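(S)-ureidoglycine aminohydrolase cupin domain-containing protein (Pseudomonas syringae pv. tomato, PDB 3MYX) is of uncharacterised function but carries a cupin fold of the (S)-ureidoglycine aminohydrolase and EutQ-like families, consistent with a small-molecule-binding or enzymatic role. Local coordinates at residues I186-N191 and V231-A236; V7-R12 and D213-A218. All blocks are in the same frame, centred on the assembly; numbering follows the deposited sequence. Where two conformers were deposited one is given.

How the contacts relate
From the N terminus the chain opens with strand 7-11, which waits long for its partner: only after 200 residues, nearly half of them strand and none helix, does 213-218 close contact 2. Segment 186-191 lies within that loop and its partner 231-236 beyond it, so the two contacts cross along the chain. In space they are the first and third pairings of one antiparallel sheet, in the order 7-11, 214-217, 188-192, 231-237. Strands 214-217 and 188-192 lie side by side between them, probably joined by hydrogen bonds of the backbone (Glu188 O to Val217 N) and of side chains (Asn191 ND2 to Thr214 OG1). The N-terminal strand thus edges the C-terminal cupin sheet.

Contact 1: I186-N191 and V231-A236; sequences IHELMN and VRKFYA
Strands 188-191 and 231-236 run antiparallel, their axes 4.6 Å apart at closest approach and their directions 144° apart, with Leu189–Ala236 and Asn191–Phe234 as hydrogen-bonded pairs flanking the non-hydrogen-bonded pair of Met190 and Tyr235. On the face of Met190 and Tyr235, Lys233 and Glu188 form a buried salt bridge. Lys233 CG sits between backbone N and carbonyl carbon (chi1 72°), and from there the extended chain reaches across to Glu188, where NZ meets OE2 at 2.8 Å on the syn side of the carboxylate. The two side chains cross at about a right angle; Met190, present as selenomethionine, lies obliquely against the lysine chain in the conformer given. His184 bonds the other carboxylate oxygen and Trp172 makes a cation-pi contact with Lys233, so each end has a second partner that helps to orient it. On the other face, Asn191 lies beside Phe234; its side-chain OD1, 3.6 Å from CD2 of Phe234, probably finds a weakly favourable partner in the ring's C-H edge, while ND2 bonds Thr214. Small Ala236 packs its CB 4.2 Å from Leu189 CB. The result is a pre-ordered polar cluster inside the cupin sheet, and a 1,2-ethanediol bound beside Lys233 is consistent with a pocket there.

Contact 2: V7-R12 and D213-A218; sequences VLLLAR and DTVFVA
Val7, Val215 and Val217 meet on one face of the antiparallel pair 7-11 and 214-217, where beta-branched residues suit the extended backbone. Val7 straddles its neighbours: CG1, anti to the backbone N (chi1 175°), meets Val215 CG2 at 3.6 Å from an oblique direction, while CG2 lies alongside Val217 CG1, 4.0 Å away, the two side chains pointing the same way. Leu207 of strand 206-209 packs on Val7, Leu9 and Val215. On the other face Leu10 leans over its partners, its CD1 4.0 Å from Thr214 CG2 and 4.1 Å from Phe216 CB; the phenylalanine ring itself turns away to meet Phe41. Leu10 and Ala11 both oppose Thr214 in a classic beta bulge, and Thr214 O accepts from both amides, at 2.8 Å from Leu10 N and a longer 3.3 Å from Ala11 N. Beyond the bulge, Arg12 bends at chi2 (-71°) and brings NH1 to Asp213 OD2, 2.8 Å away. The oxygen lies in the guanidinium plane, yet the nitrogen stands above the carboxylate plane, and the two planes are 67° apart. NH1 also bonds Thr208 O, while OD2 accepts from Asn210 N and OD1 from Ala13 N. The salt bridge thus holds the end of the N-terminal strand to the loop before 214-217, where this strand forms an edge of the cupin sheet within the chain.

Contact 1: I186-N191 and V231-A236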
loop_
_atom_site.group_PDB
_atom_site.type_symbol
_atom_site.label_atom_id
_atom_site.label_comp_id
_atom_site.label_asym_id
_atom_site.label_seq_id
_atom_site.Cartn_x
_atom_site.Cartn_y
_atom_site.Cartn_z
ATOM N N ILE A 186 -8.179 7.694 7.620
ATOM C CA ILE A 186 -6.961 6.940 7.915
ATOM C C ILE A 186 -6.008 7.066 6.731
ATOM O O ILE A 186 -6.366 7.617 5.697
ATOM C CB ILE A 186 -7.269 5.460 8.273
ATOM C CG1 ILE A 186 -8.197 4.792 7.287
ATOM C CG2 ILE A 186 -7.969 5.387 9.634
ATOM C CD1 ILE A 186 -7.707 4.711 5.937
ATOM N N HIS A 187 -4.782 6.595 6.913
ATOM C CA HIS A 187 -3.842 6.454 5.809
ATOM C C HIS A 187 -4.189 5.204 5.029
ATOM O O HIS A 187 -4.501 4.172 5.634
ATOM C CB HIS A 187 -2.424 6.279 6.318
ATOM C CG HIS A 187 -1.903 7.432 7.104
ATOM N ND1 HIS A 187 -1.615 8.654 6.530
ATOM C CD2 HIS A 187 -1.595 7.542 8.416
ATOM C CE1 HIS A 187 -1.143 9.465 7.460
ATOM N NE2 HIS A 187 -1.115 8.812 8.609
ATOM N N GLU A 188 -4.117 5.270 3.702
ATOM C CA GLU A 188 -4.442 4.099 2.874
ATOM C C GLU A 188 -3.574 3.966 1.633
ATOM O O GLU A 188 -3.566 4.864 0.787
ATOM C CB GLU A 188 -5.914 4.146 2.447
ATOM C CG GLU A 188 -6.319 2.963 1.591
ATOM C CD GLU A 188 -7.804 2.852 1.349
ATOM O OE1 GLU A 188 -8.564 3.784 1.693
ATOM O OE2 GLU A 188 -8.209 1.796 0.800
ATOM N N LEU A 189 -2.892 2.834 1.497
ATOM C CA LEU A 189 -2.314 2.420 0.232
ATOM C C LEU A 189 -3.298 1.478 -0.428
ATOM O O LEU A 189 -3.848 0.602 0.228
ATOM C CB LEU A 189 -0.964 1.702 0.427
ATOM C CG LEU A 189 -0.285 1.243 -0.873
ATOM C CD1 LEU A 189 1.235 1.267 -0.756
ATOM C CD2 LEU A 189 -0.758 -0.141 -1.311
HETATM N N MSE A 190 -3.527 1.682 -1.722
HETATM C CA MSE A 190 -4.353 0.792 -2.537
HETATM C C MSE A 190 -3.600 0.402 -3.798
HETATM O O MSE A 190 -3.005 1.264 -4.437
HETATM C CB MSE A 190 -5.634 1.481 -3.012
HETATM C CG MSE A 190 -6.420 2.219 -1.970
HETATM SE SE MSE A 190 -8.048 3.011 -2.690
HETATM C CE MSE A 190 -7.364 3.392 -4.477
ATOM N N ASN A 191 -3.682 -0.861 -4.176
ATOM C CA ASN A 191 -3.205 -1.316 -5.466
ATOM C C ASN A 191 -4.351 -2.075 -6.094
ATOM O O ASN A 191 -4.901 -2.988 -5.473
ATOM C CB ASN A 191 -1.954 -2.189 -5.324
ATOM C CG ASN A 191 -1.602 -2.921 -6.603
ATOM O OD1 ASN A 191 -2.094 -4.019 -6.846
ATOM N ND2 ASN A 191 -0.748 -2.308 -7.427
ATOM N N VAL A 231 -14.576 -3.082 -8.119
ATOM C CA VAL A 231 -13.173 -2.836 -7.802
ATOM C C VAL A 231 -12.702 -3.881 -6.818
ATOM O O VAL A 231 -13.417 -4.233 -5.887
ATOM C CB VAL A 231 -12.977 -1.417 -7.224
ATOM C CG1 VAL A 231 -11.563 -1.211 -6.705
ATOM C CG2 VAL A 231 -13.296 -0.357 -8.276
ATOM N N ARG A 232 -11.490 -4.376 -7.028
ATOM C CA ARG A 232 -10.812 -5.224 -6.056
ATOM C C ARG A 232 -9.434 -4.661 -5.845
ATOM O O ARG A 232 -8.764 -4.300 -6.829
ATOM C CB ARG A 232 -10.749 -6.654 -6.556
ATOM C CG ARG A 232 -10.078 -7.645 -5.625
ATOM C CD ARG A 232 -10.065 -9.008 -6.295
ATOM N NE ARG A 232 -9.610 -10.082 -5.435
ATOM C CZ ARG A 232 -10.380 -10.877 -4.670
ATOM N NH1 ARG A 232 -11.694 -10.761 -4.567
ATOM N NH2 ARG A 232 -9.792 -11.783 -3.967
ATOM N N LYS A 233 -8.997 -4.597 -4.596
ATOM C CA LYS A 233 -7.709 -3.988 -4.302
ATOM C C LYS A 233 -6.977 -4.674 -3.176
ATOM O O LYS A 233 -7.609 -5.213 -2.271
ATOM C CB LYS A 233 -7.896 -2.507 -3.950
ATOM C CG LYS A 233 -8.530 -2.251 -2.614
ATOM C CD LYS A 233 -9.051 -0.826 -2.483
ATOM C CE LYS A 233 -9.541 -0.550 -1.090
ATOM N NZ LYS A 233 -10.163 0.825 -0.976
ATOM N N PHE A 234 -5.644 -4.609 -3.231
ATOM C CA PHE A 234 -4.835 -4.759 -2.045
ATOM C C PHE A 234 -4.932 -3.446 -1.291
ATOM O O PHE A 234 -4.939 -2.361 -1.905
ATOM C CB PHE A 234 -3.363 -4.952 -2.397
ATOM C CG PHE A 234 -3.009 -6.305 -2.925
ATOM C CD1 PHE A 234 -3.159 -7.429 -2.130
ATOM C CD2 PHE A 234 -2.407 -6.457 -4.175
ATOM C CE1 PHE A 234 -2.762 -8.685 -2.591
ATOM C CE2 PHE A 234 -2.017 -7.716 -4.636
ATOM C CZ PHE A 234 -2.188 -8.819 -3.857
ATOM N N TYR A 235 -4.940 -3.522 0.037
ATOM C CA TYR A 235 -4.899 -2.328 0.857
ATOM C C TYR A 235 -3.954 -2.482 2.033
ATOM O O TYR A 235 -3.726 -3.594 2.536
ATOM C CB TYR A 235 -6.281 -1.963 1.380
ATOM C CG TYR A 235 -6.905 -3.001 2.291
ATOM C CD1 TYR A 235 -6.623 -3.025 3.663
ATOM C CD2 TYR A 235 -7.742 -3.981 1.784
ATOM C CE1 TYR A 235 -7.191 -3.977 4.500
ATOM C CE2 TYR A 235 -8.294 -4.933 2.609
ATOM C CZ TYR A 235 -8.024 -4.937 3.950
ATOM O OH TYR A 235 -8.606 -5.938 4.717
ATOM N N ALA A 236 -3.417 -1.339 2.453
ATOM C CA ALA A 236 -2.831 -1.173 3.778
ATOM C C ALA A 236 -3.519 0.046 4.365
ATOM O O ALA A 236 -3.479 1.117 3.743
ATOM C CB ALA A 236 -1.318 -0.938 3.709
#

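Contact 2: V7-R12 and D213-A218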
loop_
_atom_site.group_PDB
_atom_site.type_symbol
_atom_site.label_atom_id
_atom_site.label_comp_id
_atom_site.label_asym_id
_atom_site.label_seq_id
_atom_site.Cartn_x
_atom_site.Cartn_y
_atom_site.Cartn_z
ATOM N N VAL A 7 -3.596 12.989 -2.151
ATOM C CA VAL A 7 -3.677 11.718 -2.843
ATOM C C VAL A 7 -2.509 11.671 -3.816
ATOM O O VAL A 7 -2.320 12.599 -4.627
ATOM C CB VAL A 7 -5.028 11.590 -3.593
ATOM C CG1 VAL A 7 -5.080 10.317 -4.412
ATOM C CG2 VAL A 7 -6.206 11.691 -2.611
ATOM N N LEU A 8 -1.722 10.605 -3.725
ATOM C CA LEU A 8 -0.481 10.464 -4.481
ATOM C C LEU A 8 -0.432 9.165 -5.253
ATOM O O LEU A 8 -0.447 8.090 -4.663
ATOM C CB LEU A 8 0.716 10.522 -3.529
ATOM C CG LEU A 8 0.827 11.819 -2.716
ATOM C CD1 LEU A 8 1.841 11.697 -1.602
ATOM C CD2 LEU A 8 1.147 13.007 -3.654
ATOM N N LEU A 9 -0.376 9.274 -6.570
ATOM C CA LEU A 9 -0.176 8.104 -7.424
ATOM C C LEU A 9 1.292 7.683 -7.266
ATOM O O LEU A 9 2.202 8.475 -7.527
ATOM C CB LEU A 9 -0.539 8.412 -8.890
ATOM C CG LEU A 9 -1.087 7.289 -9.789
ATOM C CD1 LEU A 9 -0.229 6.053 -9.739
ATOM C CD2 LEU A 9 -2.536 6.917 -9.458
ATOM N N LEU A 10 1.527 6.452 -6.810
ATOM C CA LEU A 10 2.892 5.965 -6.574
ATOM C C LEU A 10 3.481 5.295 -7.817
ATOM O O LEU A 10 4.649 5.499 -8.133
ATOM C CB LEU A 10 2.939 4.993 -5.385
ATOM C CG LEU A 10 2.434 5.537 -4.045
ATOM C CD1 LEU A 10 2.688 4.498 -2.957
ATOM C CD2 LEU A 10 3.104 6.881 -3.682
ATOM N N ALA A 11 2.689 4.468 -8.497
ATOM C CA ALA A 11 3.154 3.811 -9.701
ATOM C C ALA A 11 1.981 3.412 -10.570
ATOM O O ALA A 11 0.945 2.986 -10.071
ATOM C CB ALA A 11 3.995 2.576 -9.354
ATOM N N ARG A 12 2.176 3.547 -11.879
ATOM C CA ARG A 12 1.230 3.073 -12.868
ATOM C C ARG A 12 1.574 1.645 -13.267
ATOM O O ARG A 12 2.746 1.244 -13.237
ATOM C CB ARG A 12 1.303 3.927 -14.128
ATOM C CG ARG A 12 0.837 5.351 -13.982
ATOM C CD ARG A 12 -0.638 5.408 -13.810
ATOM N NE ARG A 12 -1.144 6.770 -13.922
ATOM C CZ ARG A 12 -2.397 7.130 -13.677
ATOM N NH1 ARG A 12 -3.303 6.236 -13.297
ATOM N NH2 ARG A 12 -2.747 8.395 -13.800
ATOM N N ASP A 213 -2.397 -0.110 -10.883
ATOM C CA ASP A 213 -1.799 1.118 -10.320
ATOM C C ASP A 213 -1.805 1.056 -8.795
ATOM O O ASP A 213 -2.697 0.451 -8.200
ATOM C CB ASP A 213 -2.585 2.372 -10.697
ATOM C CG ASP A 213 -2.620 2.673 -12.174
ATOM O OD1 ASP A 213 -1.912 2.046 -12.989
ATOM O OD2 ASP A 213 -3.395 3.595 -12.517
ATOM N N THR A 214 -0.836 1.728 -8.180
ATOM C CA THR A 214 -0.809 1.911 -6.736
ATOM C C THR A 214 -0.931 3.399 -6.405
ATOM O O THR A 214 -0.212 4.234 -6.973
ATOM C CB THR A 214 0.486 1.376 -6.120
ATOM O OG1 THR A 214 0.596 -0.010 -6.412
ATOM C CG2 THR A 214 0.490 1.592 -4.618
ATOM N N VAL A 215 -1.829 3.716 -5.480
ATOM C CA VAL A 215 -2.075 5.060 -4.999
ATOM C C VAL A 215 -1.999 5.064 -3.472
ATOM O O VAL A 215 -2.320 4.067 -2.815
ATOM C CB VAL A 215 -3.467 5.591 -5.485
ATOM C CG1 VAL A 215 -4.624 4.761 -4.936
ATOM C CG2 VAL A 215 -3.663 7.084 -5.180
ATOM N N PHE A 216 -1.579 6.195 -2.909
ATOM C CA PHE A 216 -1.555 6.413 -1.467
ATOM C C PHE A 216 -2.423 7.611 -1.136
ATOM O O PHE A 216 -2.271 8.681 -1.737
ATOM C CB PHE A 216 -0.136 6.622 -0.936
ATOM C CG PHE A 216 -0.085 6.844 0.557
ATOM C CD1 PHE A 216 -0.220 5.781 1.440
ATOM C CD2 PHE A 216 0.040 8.124 1.076
ATOM C CE1 PHE A 216 -0.216 6.002 2.799
ATOM C CE2 PHE A 216 0.070 8.335 2.429
ATOM C CZ PHE A 216 -0.070 7.298 3.284
ATOM N N VAL A 217 -3.348 7.419 -0.200
ATOM C CA VAL A 217 -4.202 8.493 0.287
ATOM C C VAL A 217 -3.831 8.787 1.739
ATOM O O VAL A 217 -4.040 7.968 2.626
ATOM C CB VAL A 217 -5.697 8.133 0.190
ATOM C CG1 VAL A 217 -6.542 9.339 0.611
ATOM C CG2 VAL A 217 -6.065 7.692 -1.232
ATOM N N ALA A 218 -3.229 9.939 1.983
ATOM C CA ALA A 218 -2.838 10.307 3.330
ATOM C C ALA A 218 -4.050 10.595 4.198
ATOM O O ALA A 218 -5.069 11.110 3.728
ATOM C CB ALA A 218 -1.919 11.548 3.292
#